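Long-range contact in glycerol-3-phosphate dehydrogenase [NAD(+)] 1 (Saccharomyces cerevisiae, PDB 4FGW), which interconverts dihydroxyacetone phosphate and glycerol 3-phosphate with NADH/NAD(+), driving the glycerol accumulation that protects yeast cells under hyperosmotic stress: residues A[123-137]-A[163-175]. Residues are numbered along the deposited sequence; the frame is centred on the assembly and turned at random.
Sequences FNIPHQFLPRICSQL and LLSSYITEELGIQ
Ile-168 lays its CD1 methyl over one face of the Phe-123 ring, 4.2 Å from the centroid and displaced toward the rim, while CD1 of Ile-174 meets the same ring at its edge; the first is a CH-pi contact. The Tyr-167 ring has CG of Glu-171, one turn on, over the centre of one face, and receives Leu-130 CD2, Pro-131 CA and Cys-134 SG obliquely. Tyr-167 extends across to Pro-131, its chi1 of 179° turning the ring away from the backbone N, with OH 3.6 Å from Pro-131 CB. These contacts illustrate how neighbouring helices pack on one side of a Rossmann-type sheet: in successive beta-alpha-beta crossovers, helix 130-137 connects strand 120-123 to 146-149, and helix 164-172, after the short hairpin 155-157/160-162, leads into strand 175-180. The helices cross at -24°, their axes 9.7 Å apart. Cys-134 is a knob in the hole formed by Tyr-167, Ile-168, Glu-171 and Leu-172, its SG 4.0 Å from Tyr-167 CE2 in a sulfur-aromatic contact. Beside the knob, Leu-172 divides its branches, CD1 going to Phe-123 CZ (3.8 Å) and CD2 to Leu-137 CB (3.7 Å). At the other end, Leu-164 CD1 touches His-127 CD2 at 3.6 Å; NE2 of that imidazole is hydrogen-bonded to the carbonyl oxygen of Lys-152, which probably binds the substrate.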
ATOM      1  N   PHE A 123       2.197  26.030 -11.004  1.00 59.60           N
ATOM      2  CA  PHE A 123       3.609  26.162 -10.632  1.00 59.54           C
ATOM      3  C   PHE A 123       4.261  24.802 -10.719  1.00 60.76           C
ATOM      4  O   PHE A 123       3.790  23.846 -10.097  1.00 58.05           O
ATOM      5  CB  PHE A 123       3.774  26.741  -9.224  1.00 62.13           C
ATOM      6  CG  PHE A 123       3.357  28.180  -9.093  1.00 67.43           C
ATOM      7  CD1 PHE A 123       2.077  28.513  -8.660  1.00 71.36           C
ATOM      8  CD2 PHE A 123       4.246  29.210  -9.389  1.00 71.37           C
ATOM      9  CE1 PHE A 123       1.701  29.852  -8.521  1.00 75.54           C
ATOM     10  CE2 PHE A 123       3.865  30.546  -9.253  1.00 77.29           C
ATOM     11  CZ  PHE A 123       2.599  30.858  -8.813  1.00 76.43           C
ATOM     12  N   ASN A 124       5.316  24.705 -11.523  1.00 58.29           N
ATOM     13  CA  ASN A 124       6.043  23.456 -11.714  1.00 56.33           C
ATOM     14  C   ASN A 124       7.543  23.704 -11.935  1.00 61.84           C
ATOM     15  O   ASN A 124       8.101  23.407 -12.996  1.00 61.23           O
ATOM     16  CB  ASN A 124       5.395  22.612 -12.823  1.00 55.12           C
ATOM     17  CG  ASN A 124       5.661  21.137 -12.715  1.00 68.83           C
ATOM     18  OD1 ASN A 124       4.863  20.317 -13.171  1.00 59.44           O
ATOM     19  ND2 ASN A 124       6.780  20.756 -12.109  1.00 59.90           N
ATOM     20  N   ILE A 125       8.222  24.146 -10.881  1.00 60.43           N
ATOM     21  CA  ILE A 125       9.661  24.412 -10.899  1.00 62.38           C
ATOM     22  C   ILE A 125      10.295  23.794  -9.682  1.00 65.43           C
ATOM     23  O   ILE A 125       9.597  23.525  -8.742  1.00 64.61           O
ATOM     24  CB  ILE A 125       9.992  25.935 -10.831  1.00 68.65           C
ATOM     25  CG1 ILE A 125       9.660  26.491  -9.463  1.00 69.91           C
ATOM     26  CG2 ILE A 125       9.283  26.713 -11.875  1.00 70.61           C
ATOM     27  CD1 ILE A 125       8.441  27.271  -9.449  1.00 78.71           C
ATOM     28  N   PRO A 126      11.611  23.598  -9.673  1.00 62.35           N
ATOM     29  CA  PRO A 126      12.235  23.001  -8.478  1.00 61.43           C
ATOM     30  C   PRO A 126      12.111  23.947  -7.272  1.00 67.75           C
ATOM     31  O   PRO A 126      12.103  25.172  -7.422  1.00 69.91           O
ATOM     32  CB  PRO A 126      13.703  22.807  -8.889  1.00 64.72           C
ATOM     33  CG  PRO A 126      13.740  22.981 -10.367  1.00 69.99           C
ATOM     34  CD  PRO A 126      12.622  23.905 -10.704  1.00 66.20           C
ATOM     35  N   HIS A 127      11.987  23.356  -6.082  1.00 64.05           N
ATOM     36  CA  HIS A 127      11.806  23.993  -4.769  1.00 65.84           C
ATOM     37  C   HIS A 127      12.721  25.192  -4.493  1.00 70.61           C
ATOM     38  O   HIS A 127      12.272  26.190  -3.921  1.00 71.35           O
ATOM     39  CB  HIS A 127      11.931  22.922  -3.670  1.00 66.09           C
ATOM     40  CG  HIS A 127      11.106  21.700  -3.949  1.00 66.84           C
ATOM     41  ND1 HIS A 127      11.280  20.951  -5.114  1.00 67.29           N
ATOM     42  CD2 HIS A 127      10.130  21.127  -3.208  1.00 67.08           C
ATOM     43  CE1 HIS A 127      10.381  19.980  -5.053  1.00 63.83           C
ATOM     44  NE2 HIS A 127       9.677  20.034  -3.920  1.00 63.93           N
ATOM     45  N   GLN A 128      13.991  25.098  -4.921  1.00 67.52           N
ATOM     46  CA  GLN A 128      15.005  26.144  -4.762  1.00 70.76           C
ATOM     47  C   GLN A 128      14.710  27.411  -5.589  1.00 76.05           C
ATOM     48  O   GLN A 128      15.254  28.477  -5.281  1.00 78.24           O
ATOM     49  CB  GLN A 128      16.424  25.600  -5.039  1.00 72.87           C
ATOM     50  CG  GLN A 128      16.666  25.070  -6.458  1.00 86.19           C
ATOM     51  CD  GLN A 128      16.436  23.579  -6.619  1.00106.19           C
ATOM     52  OE1 GLN A 128      15.591  22.953  -5.954  1.00 96.79           O
ATOM     53  NE2 GLN A 128      17.160  22.982  -7.555  1.00102.22           N
ATOM     54  N   PHE A 129      13.865  27.317  -6.614  1.00 70.98           N
ATOM     55  CA  PHE A 129      13.478  28.457  -7.448  1.00 73.05           C
ATOM     56  C   PHE A 129      12.172  29.129  -7.083  1.00 76.09           C
ATOM     57  O   PHE A 129      11.802  30.110  -7.675  1.00 77.16           O
ATOM     58  CB  PHE A 129      13.309  28.051  -8.890  1.00 73.97           C
ATOM     59  CG  PHE A 129      14.458  27.337  -9.452  1.00 76.83           C
ATOM     60  CD1 PHE A 129      14.403  26.836 -10.714  1.00 76.62           C
ATOM     61  CD2 PHE A 129      15.592  27.167  -8.735  1.00 83.84           C
ATOM     62  CE1 PHE A 129      15.451  26.178 -11.242  1.00 79.11           C
ATOM     63  CE2 PHE A 129      16.643  26.512  -9.273  1.00 88.39           C
ATOM     64  CZ  PHE A 129      16.567  26.015 -10.522  1.00 83.91           C
ATOM     65  N   LEU A 130      11.443  28.561  -6.154  1.00 70.75           N
ATOM     66  CA  LEU A 130      10.187  29.135  -5.670  1.00 70.66           C
ATOM     67  C   LEU A 130      10.364  30.543  -5.068  1.00 77.67           C
ATOM     68  O   LEU A 130       9.615  31.432  -5.480  1.00 79.09           O
ATOM     69  CB  LEU A 130       9.432  28.183  -4.726  1.00 68.06           C
ATOM     70  CG  LEU A 130       7.958  28.527  -4.454  1.00 72.55           C
ATOM     71  CD1 LEU A 130       7.113  28.405  -5.721  1.00 70.84           C
ATOM     72  CD2 LEU A 130       7.393  27.640  -3.378  1.00 72.70           C
ATOM     73  N   PRO A 131      11.362  30.813  -4.176  1.00 75.03           N
ATOM     74  CA  PRO A 131      11.539  32.190  -3.673  1.00 78.78           C
ATOM     75  C   PRO A 131      11.844  33.223  -4.766  1.00 84.28           C
ATOM     76  O   PRO A 131      11.421  34.368  -4.627  1.00 86.56           O
ATOM     77  CB  PRO A 131      12.712  32.063  -2.690  1.00 82.44           C
ATOM     78  CG  PRO A 131      12.713  30.621  -2.291  1.00 83.39           C
ATOM     79  CD  PRO A 131      12.350  29.904  -3.555  1.00 75.46           C
ATOM     80  N   ARG A 132      12.558  32.822  -5.853  1.00 79.29           N
ATOM     81  CA  ARG A 132      12.891  33.700  -6.985  1.00 81.05           C
ATOM     82  C   ARG A 132      11.635  34.084  -7.769  1.00 85.84           C
ATOM     83  O   ARG A 132      11.392  35.275  -7.997  1.00 88.93           O
ATOM     84  CB  ARG A 132      13.929  33.053  -7.930  1.00 76.78           C
ATOM     85  CG  ARG A 132      14.192  33.907  -9.164  1.00 82.46           C
ATOM     86  CD  ARG A 132      15.087  33.296 -10.205  1.00 84.67           C
ATOM     87  NE  ARG A 132      15.137  34.175 -11.373  1.00 91.23           N
ATOM     88  CZ  ARG A 132      16.193  34.331 -12.165  1.00110.55           C
ATOM     89  NH1 ARG A 132      17.312  33.655 -11.932  1.00106.46           N
ATOM     90  NH2 ARG A 132      16.139  35.161 -13.200  1.00 94.34           N
ATOM     91  N   ILE A 133      10.870  33.061  -8.202  1.00 79.60           N
ATOM     92  CA  ILE A 133       9.633  33.167  -8.978  1.00 79.11           C
ATOM     93  C   ILE A 133       8.586  34.028  -8.259  1.00 86.52           C
ATOM     94  O   ILE A 133       8.003  34.915  -8.884  1.00 88.87           O
ATOM     95  CB  ILE A 133       9.135  31.740  -9.425  1.00 77.43           C
ATOM     96  CG1 ILE A 133       9.725  31.341 -10.796  1.00 77.87           C
ATOM     97  CG2 ILE A 133       7.616  31.628  -9.483  1.00 76.01           C
ATOM     98  CD1 ILE A 133      11.264  31.049 -10.874  1.00 86.39           C
ATOM     99  N   CYS A 134       8.415  33.812  -6.939  1.00 83.06           N
ATOM    100  CA  CYS A 134       7.479  34.557  -6.099  1.00 84.88           C
ATOM    101  C   CYS A 134       7.849  36.018  -5.948  1.00 93.43           C
ATOM    102  O   CYS A 134       6.974  36.872  -6.080  1.00 96.87           O
ATOM    103  CB  CYS A 134       7.310  33.878  -4.747  1.00 83.65           C
ATOM    104  SG  CYS A 134       6.355  32.351  -4.816  1.00 82.38           S
ATOM    105  N   SER A 135       9.141  36.307  -5.686  1.00 90.30           N
ATOM    106  CA  SER A 135       9.680  37.663  -5.535  1.00 93.94           C
ATOM    107  C   SER A 135       9.555  38.456  -6.838  1.00 98.09           C
ATOM    108  O   SER A 135       9.326  39.668  -6.799  1.00102.19           O
ATOM    109  CB  SER A 135      11.135  37.610  -5.093  1.00 98.29           C
ATOM    110  OG  SER A 135      11.596  38.882  -4.667  1.00112.80           O
ATOM    111  N   GLN A 136       9.624  37.764  -7.963  1.00 90.58           N
ATOM    112  CA  GLN A 136       9.486  38.373  -9.270  1.00 91.36           C
ATOM    113  C   GLN A 136       8.081  38.527  -9.741  1.00 94.78           C
ATOM    114  O   GLN A 136       7.810  39.302 -10.624  1.00 96.74           O
ATOM    115  CB  GLN A 136      10.169  37.525 -10.295  1.00 90.23           C
ATOM    116  CG  GLN A 136      11.510  37.152  -9.897  1.00106.19           C
ATOM    117  CD  GLN A 136      12.502  37.670 -10.858  1.00115.63           C
ATOM    118  OE1 GLN A 136      13.289  36.916 -11.406  1.00103.61           O
ATOM    119  NE2 GLN A 136      12.461  38.972 -11.103  1.00103.72           N
ATOM    120  N   LEU A 137       7.191  37.728  -9.200  1.00 88.85           N
ATOM    121  CA  LEU A 137       5.769  37.842  -9.527  1.00 88.50           C
ATOM    122  C   LEU A 137       5.008  38.817  -8.620  1.00 96.37           C
ATOM    123  O   LEU A 137       3.919  39.252  -8.999  1.00 97.57           O
ATOM    124  CB  LEU A 137       5.074  36.470  -9.597  1.00 83.42           C
ATOM    125  CG  LEU A 137       5.387  35.582 -10.811  1.00 85.12           C
ATOM    126  CD1 LEU A 137       4.809  34.200 -10.620  1.00 80.38           C
ATOM    127  CD2 LEU A 137       4.865  36.188 -12.113  1.00 89.36           C
ATOM    128  N   LEU A 163       3.598  24.383   4.127  1.00 72.61           N
ATOM    129  CA  LEU A 163       3.231  23.914   2.799  1.00 68.19           C
ATOM    130  C   LEU A 163       3.768  24.930   1.785  1.00 71.18           C
ATOM    131  O   LEU A 163       3.716  26.138   2.037  1.00 74.30           O
ATOM    132  CB  LEU A 163       1.699  23.766   2.667  1.00 67.31           C
ATOM    133  CG  LEU A 163       0.971  22.881   3.698  1.00 71.25           C
ATOM    134  CD1 LEU A 163      -0.528  22.983   3.539  1.00 71.47           C
ATOM    135  CD2 LEU A 163       1.416  21.421   3.620  1.00 69.75           C
ATOM    136  N   LEU A 164       4.270  24.481   0.650  1.00 64.13           N
ATOM    137  CA  LEU A 164       4.813  25.374  -0.358  1.00 64.52           C
ATOM    138  C   LEU A 164       3.761  26.115  -1.151  1.00 68.32           C
ATOM    139  O   LEU A 164       4.024  27.127  -1.760  1.00 69.96           O
ATOM    140  CB  LEU A 164       5.693  24.605  -1.325  1.00 61.99           C
ATOM    141  CG  LEU A 164       6.640  23.561  -0.765  1.00 66.17           C
ATOM    142  CD1 LEU A 164       7.293  22.822  -1.876  1.00 63.26           C
ATOM    143  CD2 LEU A 164       7.668  24.168   0.090  1.00 71.11           C
ATOM    144  N   SER A 165       2.569  25.567  -1.174  1.00 62.16           N
ATOM    145  CA  SER A 165       1.369  26.227  -1.695  1.00 62.49           C
ATOM    146  C   SER A 165       0.988  27.414  -0.779  1.00 69.76           C
ATOM    147  O   SER A 165       0.582  28.469  -1.280  1.00 71.75           O
ATOM    148  CB  SER A 165       0.216  25.230  -1.796  1.00 63.27           C
ATOM    149  OG  SER A 165       0.091  24.427  -0.634  1.00 69.83           O
ATOM    150  N   SER A 166       1.184  27.262   0.553  1.00 66.99           N
ATOM    151  CA  SER A 166       0.923  28.328   1.526  1.00 71.17           C
ATOM    152  C   SER A 166       1.933  29.460   1.375  1.00 79.41           C
ATOM    153  O   SER A 166       1.571  30.620   1.584  1.00 82.96           O
ATOM    154  CB  SER A 166       0.944  27.796   2.954  1.00 75.12           C
ATOM    155  OG  SER A 166      -0.154  26.939   3.224  1.00 81.72           O
ATOM    156  N   TYR A 167       3.195  29.126   0.997  1.00 75.34           N
ATOM    157  CA  TYR A 167       4.256  30.107   0.751  1.00 77.64           C
ATOM    158  C   TYR A 167       3.829  30.971  -0.439  1.00 81.26           C
ATOM    159  O   TYR A 167       3.925  32.194  -0.359  1.00 85.21           O
ATOM    160  CB  TYR A 167       5.612  29.413   0.479  1.00 77.60           C
ATOM    161  CG  TYR A 167       6.755  30.368   0.183  1.00 83.41           C
ATOM    162  CD1 TYR A 167       7.432  31.016   1.213  1.00 89.17           C
ATOM    163  CD2 TYR A 167       7.165  30.616  -1.126  1.00 83.59           C
ATOM    164  CE1 TYR A 167       8.482  31.898   0.946  1.00 92.33           C
ATOM    165  CE2 TYR A 167       8.216  31.497  -1.404  1.00 86.88           C
ATOM    166  CZ  TYR A 167       8.878  32.127  -0.364  1.00 98.17           C
ATOM    167  OH  TYR A 167       9.910  32.998  -0.630  1.00103.37           O
ATOM    168  N   ILE A 168       3.314  30.329  -1.515  1.00 73.70           N
ATOM    169  CA  ILE A 168       2.812  30.989  -2.728  1.00 73.41           C
ATOM    170  C   ILE A 168       1.671  31.964  -2.366  1.00 80.52           C
ATOM    171  O   ILE A 168       1.703  33.119  -2.786  1.00 83.12           O
ATOM    172  CB  ILE A 168       2.414  29.946  -3.818  1.00 72.02           C
ATOM    173  CG1 ILE A 168       3.665  29.228  -4.377  1.00 69.35           C
ATOM    174  CG2 ILE A 168       1.569  30.583  -4.949  1.00 73.77           C
ATOM    175  CD1 ILE A 168       3.413  27.923  -5.157  1.00 68.77           C
ATOM    176  N   THR A 169       0.703  31.502  -1.549  1.00 76.84           N
ATOM    177  CA  THR A 169      -0.433  32.295  -1.078  1.00 79.37           C
ATOM    178  C   THR A 169       0.037  33.479  -0.240  1.00 88.93           C
ATOM    179  O   THR A 169      -0.416  34.600  -0.476  1.00 91.86           O
ATOM    180  CB  THR A 169      -1.463  31.387  -0.372  1.00 81.55           C
ATOM    181  OG1 THR A 169      -1.962  30.441  -1.324  1.00 73.34           O
ATOM    182  CG2 THR A 169      -2.639  32.165   0.211  1.00 80.73           C
ATOM    183  N   GLU A 170       0.966  33.252   0.708  1.00 86.50           N
ATOM    184  CA  GLU A 170       1.451  34.355   1.533  1.00 91.06           C
ATOM    185  C   GLU A 170       2.382  35.346   0.815  1.00 95.77           C
ATOM    186  O   GLU A 170       2.481  36.494   1.247  1.00 99.06           O
ATOM    187  CB  GLU A 170       1.942  33.902   2.921  1.00 93.58           C
ATOM    188  CG  GLU A 170       3.286  33.193   2.964  1.00105.41           C
ATOM    189  CD  GLU A 170       4.002  33.352   4.293  1.00135.92           C
ATOM    190  OE1 GLU A 170       4.205  32.328   4.983  1.00130.81           O
ATOM    191  OE2 GLU A 170       4.334  34.504   4.659  1.00135.17           O
ATOM    192  N   GLU A 171       3.016  34.922  -0.305  1.00 88.89           N
ATOM    193  CA  GLU A 171       3.892  35.793  -1.102  1.00 90.14           C
ATOM    194  C   GLU A 171       3.147  36.463  -2.263  1.00 93.80           C
ATOM    195  O   GLU A 171       3.559  37.529  -2.699  1.00 96.40           O
ATOM    196  CB  GLU A 171       5.124  35.033  -1.647  1.00 88.57           C
ATOM    197  CG  GLU A 171       6.118  34.545  -0.602  1.00 96.24           C
ATOM    198  CD  GLU A 171       6.797  35.588   0.262  1.00111.57           C
ATOM    199  OE1 GLU A 171       6.668  35.491   1.503  1.00101.39           O
ATOM    200  OE2 GLU A 171       7.482  36.478  -0.291  1.00108.69           O
ATOM    201  N   LEU A 172       2.072  35.838  -2.780  1.00 87.64           N
ATOM    202  CA  LEU A 172       1.341  36.385  -3.928  1.00 87.82           C
ATOM    203  C   LEU A 172      -0.095  36.850  -3.659  1.00 92.42           C
ATOM    204  O   LEU A 172      -0.629  37.643  -4.440  1.00 93.43           O
ATOM    205  CB  LEU A 172       1.414  35.426  -5.138  1.00 83.93           C
ATOM    206  CG  LEU A 172       2.823  35.023  -5.621  1.00 86.47           C
ATOM    207  CD1 LEU A 172       2.751  33.937  -6.658  1.00 82.29           C
ATOM    208  CD2 LEU A 172       3.596  36.223  -6.173  1.00 92.72           C
ATOM    209  N   GLY A 173      -0.693  36.373  -2.565  1.00 88.64           N
ATOM    210  CA  GLY A 173      -2.064  36.718  -2.182  1.00 90.61           C
ATOM    211  C   GLY A 173      -3.117  35.976  -2.988  1.00 91.75           C
ATOM    212  O   GLY A 173      -4.286  36.373  -3.017  1.00 93.39           O
ATOM    213  N   ILE A 174      -2.710  34.883  -3.641  1.00 84.16           N
ATOM    214  CA  ILE A 174      -3.584  34.070  -4.494  1.00 81.09           C
ATOM    215  C   ILE A 174      -3.888  32.715  -3.875  1.00 81.75           C
ATOM    216  O   ILE A 174      -3.017  32.158  -3.202  1.00 80.02           O
ATOM    217  CB  ILE A 174      -3.007  33.961  -5.942  1.00 82.26           C
ATOM    218  CG1 ILE A 174      -1.626  33.230  -5.980  1.00 79.05           C
ATOM    219  CG2 ILE A 174      -2.946  35.360  -6.605  1.00 86.59           C
ATOM    220  CD1 ILE A 174      -1.075  32.924  -7.380  1.00 79.87           C
ATOM    221  N   GLN A 175      -5.117  32.181  -4.100  1.00 77.54           N
ATOM    222  CA  GLN A 175      -5.503  30.845  -3.611  1.00 73.64           C
ATOM    223  C   GLN A 175      -4.642  29.808  -4.330  1.00 73.03           C
ATOM    224  O   GLN A 175      -4.392  29.952  -5.529  1.00 72.06           O
ATOM    225  CB  GLN A 175      -7.003  30.567  -3.830  1.00 75.28           C
ATOM    226  CG  GLN A 175      -7.538  29.346  -3.061  1.00 81.17           C
ATOM    227  CD  GLN A 175      -7.733  29.539  -1.565  1.00 98.84           C
ATOM    228  OE1 GLN A 175      -7.547  30.630  -0.999  1.00 97.45           O
ATOM    229  NE2 GLN A 175      -8.170  28.477  -0.894  1.00 82.82           N
TER